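Local coordinates for CBS domain protein (Bacillus anthracis, PDB 3LQN), which is of unknown function but carries a tandem pair of CBS domains, modules that in relatives commonly bind adenosine-containing nucleotides and act as regulatory sensors, at residues A[29-32]-A[33-36]; A[102-105]-A[106-110]; A[121-124]-A[125-129]. All blocks are in the same frame, centred on the assembly; numbering follows the deposited sequence. Where two conformers were deposited one is given.

Interaction 1: residues A[29-32]-A[33-36]; sequences HVQI and GNGL. With SO4 (sulfate ion), chain C; SO4 (sulfate ion), chain F.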
loop_
_atom_site.group_PDB
_atom_site.type_symbol
_atom_site.label_atom_id
_atom_site.label_comp_id
_atom_site.label_asym_id
_atom_site.label_seq_id
_atom_site.Cartn_x
_atom_site.Cartn_y
_atom_site.Cartn_z
ATOM N N HIS A 29 16.434 -3.474 2.248
ATOM C CA HIS A 29 16.454 -4.625 1.315
ATOM C C HIS A 29 16.753 -5.926 2.069
ATOM O O HIS A 29 17.160 -5.891 3.247
ATOM C CB HIS A 29 17.508 -4.370 0.188
ATOM C CG HIS A 29 18.913 -4.223 0.677
ATOM N ND1 HIS A 29 19.523 -2.993 0.839
ATOM C CD2 HIS A 29 19.861 -5.145 0.993
ATOM C CE1 HIS A 29 20.760 -3.165 1.256
ATOM N NE2 HIS A 29 20.993 -4.465 1.358
ATOM N N VAL A 30 16.563 -7.056 1.394
ATOM C CA VAL A 30 17.007 -8.361 1.851
ATOM C C VAL A 30 17.660 -9.110 0.676
ATOM O O VAL A 30 17.636 -8.635 -0.462
ATOM C CB VAL A 30 15.807 -9.191 2.454
ATOM C CG1 VAL A 30 15.372 -8.566 3.786
ATOM C CG2 VAL A 30 14.627 -9.240 1.455
ATOM N N GLN A 31 18.164 -10.312 0.938
ATOM C CA GLN A 31 18.770 -11.225 -0.053
ATOM C C GLN A 31 17.971 -12.501 -0.210
ATOM O O GLN A 31 17.241 -12.857 0.693
ATOM C CB GLN A 31 20.183 -11.607 0.429
ATOM C CG GLN A 31 21.088 -10.414 0.485
ATOM C CD GLN A 31 22.550 -10.807 0.390
ATOM O OE1 GLN A 31 23.292 -10.279 -0.431
ATOM N NE2 GLN A 31 22.961 -11.760 1.218
ATOM N N ILE A 32 18.118 -13.227 -1.324
ATOM C CA ILE A 32 17.233 -14.425 -1.567
ATOM C C ILE A 32 17.250 -15.558 -0.507
ATOM O O ILE A 32 16.247 -16.298 -0.274
ATOM C CB ILE A 32 17.436 -15.058 -3.017
ATOM C CG1 ILE A 32 18.835 -15.656 -3.145
ATOM C CG2 ILE A 32 17.152 -14.020 -4.140
ATOM C CD1 ILE A 32 18.963 -16.735 -4.237
ATOM N N GLY A 33 18.383 -15.695 0.145
ATOM C CA GLY A 33 18.528 -16.697 1.174
ATOM C C GLY A 33 18.179 -16.230 2.559
ATOM O O GLY A 33 18.248 -17.034 3.472
ATOM N N ASN A 34 17.796 -14.951 2.740
ATOM C CA ASN A 34 17.309 -14.552 4.067
ATOM C C ASN A 34 16.041 -15.310 4.478
ATOM O O ASN A 34 15.208 -15.606 3.624
ATOM C CB ASN A 34 17.045 -13.048 4.129
ATOM C CG ASN A 34 18.337 -12.214 4.204
ATOM O OD1 ASN A 34 18.394 -11.117 3.714
ATOM N ND2 ASN A 34 19.376 -12.778 4.810
ATOM N N GLY A 35 15.919 -15.618 5.768
ATOM C CA GLY A 35 14.692 -16.174 6.374
ATOM C C GLY A 35 13.504 -15.226 6.278
ATOM O O GLY A 35 13.678 -14.008 6.177
ATOM N N LEU A 36 12.273 -15.756 6.294
ATOM C CA LEU A 36 11.120 -14.873 6.252
ATOM C C LEU A 36 10.898 -14.137 7.589
ATOM O O LEU A 36 10.291 -13.112 7.586
ATOM C CB LEU A 36 9.863 -15.619 5.865
ATOM C CG LEU A 36 9.842 -16.105 4.414
ATOM C CD1 LEU A 36 8.433 -16.586 4.083
ATOM C CD2 LEU A 36 10.225 -14.960 3.485
HETATM S S SO4 C . 18.536 -15.215 8.201
HETATM O O1 SO4 C . 19.435 -16.061 7.400
HETATM O O2 SO4 C . 19.402 -14.358 9.000
HETATM O O3 SO4 C . 17.871 -14.382 7.250
HETATM O O4 SO4 C . 17.645 -15.999 8.990
HETATM S S SO4 F . 22.664 -11.069 5.467
HETATM O O1 SO4 F . 22.138 -12.120 4.592
HETATM O O2 SO4 F . 23.982 -11.468 5.961
HETATM O O3 SO4 F . 22.824 -9.827 4.712
HETATM O O4 SO4 F . 21.761 -10.843 6.599
#
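Val30 and Gln31 both meet the side-chain oxygen of Asn34 in the loop that leads into helix 36-46 of the first CBS domain, where residues 31-34 form a type I beta turn. Val30 approaches with its branch point: CB lies 3.5 Å from Asn34 OD1, and the valine also packs against Ile51, Ile64 and Val89. Gln31 is gripped twice. Its N donates to Asn34 OD1 at 2.9 Å in a nearly straight bond (170°), and its carbonyl O receives Asn34 N at 3.0 Å, the bond that closes the turn. In each, the donor stands above the carbonyl plane of its acceptor. Ile32 takes a turn corner; its side chain leaves the turn and packs on Val53, His61 and Met93. Asn34 CG is anti to its own carbonyl carbon (chi1 -75°), which brings OD1 back to the Gln31 N-H and leaves ND2 for two sulfate ions, probably from the crystallisation liquor. ND2 donates to O1 of the chain F sulfate at 2.8 Å and only weakly to O3 of the chain C sulfate. That same O3 accepts from the N of Gly35, the helix N-cap residue, at 2.7 Å.

Interaction 2: residues A[102-105]-A[106-110]; sequences LEDS and FAKAL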
loop_
_atom_site.group_PDB
_atom_site.type_symbol
_atom_site.label_atom_id
_atom_site.label_comp_id
_atom_site.label_asym_id
_atom_site.label_seq_id
_atom_site.Cartn_x
_atom_site.Cartn_y
_atom_site.Cartn_z
ATOM N N LEU A 102 16.806 4.969 -14.661
ATOM C CA LEU A 102 16.932 6.317 -14.127
ATOM C C LEU A 102 16.462 7.377 -15.104
ATOM O O LEU A 102 15.931 8.392 -14.683
ATOM C CB LEU A 102 18.415 6.588 -13.840
ATOM C CG LEU A 102 19.112 5.720 -12.816
ATOM C CD1 LEU A 102 20.624 5.819 -13.038
ATOM C CD2 LEU A 102 18.712 6.193 -11.419
ATOM N N GLU A 103 16.716 7.158 -16.399
ATOM C CA GLU A 103 16.372 8.148 -17.408
ATOM C C GLU A 103 14.986 7.983 -18.002
ATOM O O GLU A 103 14.597 8.763 -18.871
ATOM C CB GLU A 103 17.433 8.230 -18.528
ATOM C CG GLU A 103 17.559 6.980 -19.367
ATOM C CD GLU A 103 18.623 6.051 -18.830
ATOM O OE1 GLU A 103 18.680 5.859 -17.602
ATOM O OE2 GLU A 103 19.418 5.518 -19.633
ATOM N N ASP A 104 14.206 7.002 -17.535
ATOM C CA ASP A 104 12.836 6.879 -18.066
ATOM C C ASP A 104 11.963 8.110 -17.756
ATOM O O ASP A 104 12.154 8.782 -16.737
ATOM C CB ASP A 104 12.141 5.600 -17.542
ATOM C CG ASP A 104 12.440 4.376 -18.405
ATOM O OD1 ASP A 104 12.686 4.537 -19.627
ATOM O OD2 ASP A 104 12.401 3.253 -17.869
ATOM N N SER A 105 10.982 8.363 -18.624
ATOM C CA SER A 105 10.154 9.554 -18.542
ATOM C C SER A 105 9.093 9.551 -17.442
ATOM O O SER A 105 8.631 8.492 -16.942
ATOM C CB SER A 105 9.472 9.798 -19.895
ATOM O OG SER A 105 8.408 8.871 -20.080
ATOM N N PHE A 106 8.659 10.760 -17.085
ATOM C CA PHE A 106 7.550 10.888 -16.152
ATOM C C PHE A 106 6.293 10.176 -16.698
ATOM O O PHE A 106 5.595 9.477 -15.982
ATOM C CB PHE A 106 7.248 12.356 -15.875
ATOM C CG PHE A 106 6.024 12.541 -15.033
ATOM C CD1 PHE A 106 6.108 12.463 -13.657
ATOM C CD2 PHE A 106 4.777 12.712 -15.625
ATOM C CE1 PHE A 106 4.982 12.592 -12.883
ATOM C CE2 PHE A 106 3.647 12.856 -14.860
ATOM C CZ PHE A 106 3.745 12.793 -13.483
ATOM N N ALA A 107 6.033 10.349 -17.985
ATOM C CA ALA A 107 4.922 9.692 -18.637
ATOM C C ALA A 107 4.942 8.177 -18.424
ATOM O O ALA A 107 3.904 7.561 -18.158
ATOM C CB ALA A 107 4.949 10.005 -20.125
ATOM N N LYS A 108 6.117 7.582 -18.576
ATOM C CA LYS A 108 6.258 6.135 -18.460
ATOM C C LYS A 108 6.002 5.673 -17.026
ATOM O O LYS A 108 5.346 4.638 -16.786
ATOM C CB LYS A 108 7.644 5.721 -18.928
ATOM C CG LYS A 108 7.882 4.216 -18.965
ATOM C CD LYS A 108 9.149 3.919 -19.750
ATOM C CE LYS A 108 9.298 2.437 -20.064
ATOM N NZ LYS A 108 10.254 2.223 -21.202
ATOM N N ALA A 109 6.479 6.461 -16.070
ATOM C CA ALA A 109 6.269 6.145 -14.650
ATOM C C ALA A 109 4.813 6.301 -14.261
ATOM O O ALA A 109 4.246 5.425 -13.624
ATOM C CB ALA A 109 7.136 7.025 -13.758
ATOM N N LEU A 110 4.214 7.446 -14.617
ATOM C CA LEU A 110 2.795 7.661 -14.315
ATOM C C LEU A 110 1.945 6.489 -14.780
ATOM O O LEU A 110 1.131 5.963 -14.032
ATOM C CB LEU A 110 2.285 8.927 -14.993
ATOM C CG LEU A 110 0.749 9.080 -15.022
ATOM C CD1 LEU A 110 0.187 9.188 -13.628
ATOM C CD2 LEU A 110 0.445 10.309 -15.812
#
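Ser105 and Lys108 meet in a classic serine N-cap at the start of helix 106-115 in the second CBS domain. Lys108 N, one of the amides in the first turn of a helix that lack an earlier helical carbonyl to pair with, donates to Ser105 OG at 3.0 Å with an N-H...O angle of 152°. The hydroxyl can reach forward to this amide because OG sits between the backbone N and the carbonyl carbon (chi1 75°); it also rests 3.4 Å from Lys108 CB. The next amide is satisfied by backbone: Ala109 N donates to Ser105 O at 3.1 Å, and Leu110 N continues the helical pattern by pairing with Phe106 O. Asp104 is held mainly from outside this turn, its OD2 accepting from Lys101 N. Toward the helix the carboxylate meets the aliphatic part of Lys108, which passes obliquely across it with CD 3.6 Å from Asp104 CG. Phe106, in contrast, turns into the interior, stacking on Phe12 and packing on Leu140 and Leu141 of helix 134-144. The ionic link between Asp104 and Lys108 is long and probably adds modestly to the contact, with OD1 of Asp104 3.7 Å from NZ of Lys108.

Interaction 3: residues A[121-124]-A[125-129]; sequences AVNE and DGYFE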
loop_
_atom_site.group_PDB
_atom_site.type_symbol
_atom_site.label_atom_id
_atom_site.label_comp_id
_atom_site.label_asym_id
_atom_site.label_seq_id
_atom_site.Cartn_x
_atom_site.Cartn_y
_atom_site.Cartn_z
ATOM N N ALA A 121 13.771 1.316 -9.590
ATOM C CA ALA A 121 14.624 1.966 -10.547
ATOM C C ALA A 121 15.947 1.237 -10.538
ATOM O O ALA A 121 16.468 0.956 -9.482
ATOM C CB ALA A 121 14.836 3.387 -10.132
ATOM N N VAL A 122 16.503 0.972 -11.726
ATOM C CA VAL A 122 17.814 0.357 -11.841
ATOM C C VAL A 122 18.638 1.184 -12.832
ATOM O O VAL A 122 18.081 1.976 -13.599
ATOM C CB VAL A 122 17.706 -1.073 -12.345
ATOM C CG1 VAL A 122 16.914 -1.954 -11.316
ATOM C CG2 VAL A 122 17.046 -1.091 -13.695
ATOM N N ASN A 123 19.952 1.048 -12.769
ATOM C CA ASN A 123 20.792 1.691 -13.786
ATOM C C ASN A 123 21.009 0.768 -14.959
ATOM O O ASN A 123 20.456 -0.331 -14.997
ATOM C CB ASN A 123 22.083 2.325 -13.230
ATOM C CG ASN A 123 23.167 1.308 -12.870
ATOM O OD1 ASN A 123 23.010 0.103 -13.058
ATOM N ND2 ASN A 123 24.280 1.809 -12.340
ATOM N N GLU A 124 21.771 1.241 -15.936
ATOM C CA GLU A 124 22.113 0.454 -17.110
ATOM C C GLU A 124 22.380 -1.013 -16.742
ATOM O O GLU A 124 21.807 -1.923 -17.343
ATOM C CB GLU A 124 23.329 1.088 -17.817
ATOM C CG GLU A 124 24.464 1.506 -16.854
ATOM C CD GLU A 124 25.560 2.368 -17.492
ATOM O OE1 GLU A 124 25.659 2.411 -18.737
ATOM O OE2 GLU A 124 26.330 3.000 -16.734
ATOM N N ASP A 125 23.224 -1.223 -15.731
ATOM C CA ASP A 125 23.739 -2.552 -15.367
ATOM C C ASP A 125 22.891 -3.319 -14.354
ATOM O O ASP A 125 23.374 -4.285 -13.743
ATOM C CB ASP A 125 25.150 -2.437 -14.768
ATOM C CG ASP A 125 26.137 -1.729 -15.688
ATOM O OD1 ASP A 125 26.206 -2.081 -16.885
ATOM O OD2 ASP A 125 26.858 -0.831 -15.197
ATOM N N GLY A 126 21.653 -2.887 -14.139
ATOM C CA GLY A 126 20.767 -3.618 -13.249
ATOM C C GLY A 126 21.015 -3.435 -11.759
ATOM O O GLY A 126 20.376 -4.103 -10.933
ATOM N N TYR A 127 21.917 -2.518 -11.411
ATOM C CA TYR A 127 22.106 -2.200 -10.012
ATOM C C TYR A 127 20.830 -1.521 -9.567
ATOM O O TYR A 127 20.286 -0.682 -10.296
ATOM C CB TYR A 127 23.305 -1.258 -9.766
ATOM C CG TYR A 127 24.656 -1.926 -10.065
ATOM C CD1 TYR A 127 25.240 -2.826 -9.167
ATOM C CD2 TYR A 127 25.323 -1.670 -11.256
ATOM C CE1 TYR A 127 26.471 -3.461 -9.470
ATOM C CE2 TYR A 127 26.535 -2.293 -11.560
ATOM C CZ TYR A 127 27.095 -3.179 -10.666
ATOM O OH TYR A 127 28.302 -3.763 -10.999
ATOM N N PHE A 128 20.409 -1.807 -8.348
ATOM C CA PHE A 128 19.253 -1.137 -7.749
ATOM C C PHE A 128 19.635 0.309 -7.372
ATOM O O PHE A 128 20.645 0.524 -6.725
ATOM C CB PHE A 128 18.855 -1.942 -6.501
ATOM C CG PHE A 128 17.790 -1.299 -5.690
ATOM C CD1 PHE A 128 16.526 -1.072 -6.228
ATOM C CD2 PHE A 128 18.065 -0.846 -4.419
ATOM C CE1 PHE A 128 15.518 -0.462 -5.462
ATOM C CE2 PHE A 128 17.076 -0.211 -3.670
ATOM C CZ PHE A 128 15.811 -0.025 -4.190
ATOM N N GLU A 129 18.795 1.279 -7.756
ATOM C CA GLU A 129 19.095 2.712 -7.629
ATOM C C GLU A 129 18.114 3.486 -6.757
ATOM O O GLU A 129 18.424 4.581 -6.267
ATOM C CB GLU A 129 19.095 3.344 -9.034
ATOM C CG GLU A 129 20.254 2.822 -9.860
ATOM C CD GLU A 129 21.608 3.155 -9.235
ATOM O OE1 GLU A 129 22.573 2.347 -9.370
ATOM O OE2 GLU A 129 21.722 4.236 -8.610
HETATM O O HOH W 1 27.251 0.876 -13.259
#
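Asn123 and Tyr127 run alongside each other in the same direction across a beta hairpin closed by a type I turn with a G1 beta bulge: the turn spans Asn123 to Gly126, and Gly126, at positive phi (77°), is the bulge residue. The amide and ring planes are 82° apart, and Asn123 OD1 comes to the ring edge, 3.4 Å from Tyr127 CD2. With CG between the backbone N and the carbonyl carbon (chi1 75°), this oxygen turns back on the turn's amides, accepting from Tyr127 N at 3.3 Å and, weakly, from Asp125 N. Asn123 ND2 has a weak bond to a water that donates to Asp125 OD2. In the conformer given, Glu129 bends at its second torsion and sets CG 3.4 Å from Asn123 N. Gly126 N donates to Asn123 O at 2.9 Å; Asn123 N to Tyr127 O and Glu129 N to Ala121 O flank the non-hydrogen-bonded antiparallel pair Val122 and Phe128. The hairpin joins strands 118-122 and 128-133 in the mixed sheet. Val122 packs on Val99 of strand 99-101, while Phe128 reaches Pro52 and Leu54 of strand 50-54 in the other CBS domain, and Lys59 makes a cation-pi contact with Tyr127.

How the interactions relate
Interactions 2 and 3 belong to the same CBS domain and touch: Leu102 CD2 packs 3.7 Å from Glu129 CB, and Leu102 CD1 lies 3.8 Å from Asn123 CB. The loop before the capped helix rests against the hairpin, their centres about 14 Å apart. Interaction 1 lies in the other CBS domain. Its nearest atoms are about 6 Å from interaction 3, without touching, and strand 50-54 bridges them, since its Pro52 and Leu54 meet both His29 and Phe128. Interactions 1 and 2 flank the chain's centre on opposite sides, their centres about 29 Å apart. The sulfates, and the formates near Gln31 and Lys108, probably come from the crystallisation liquor and alone establish no functional site.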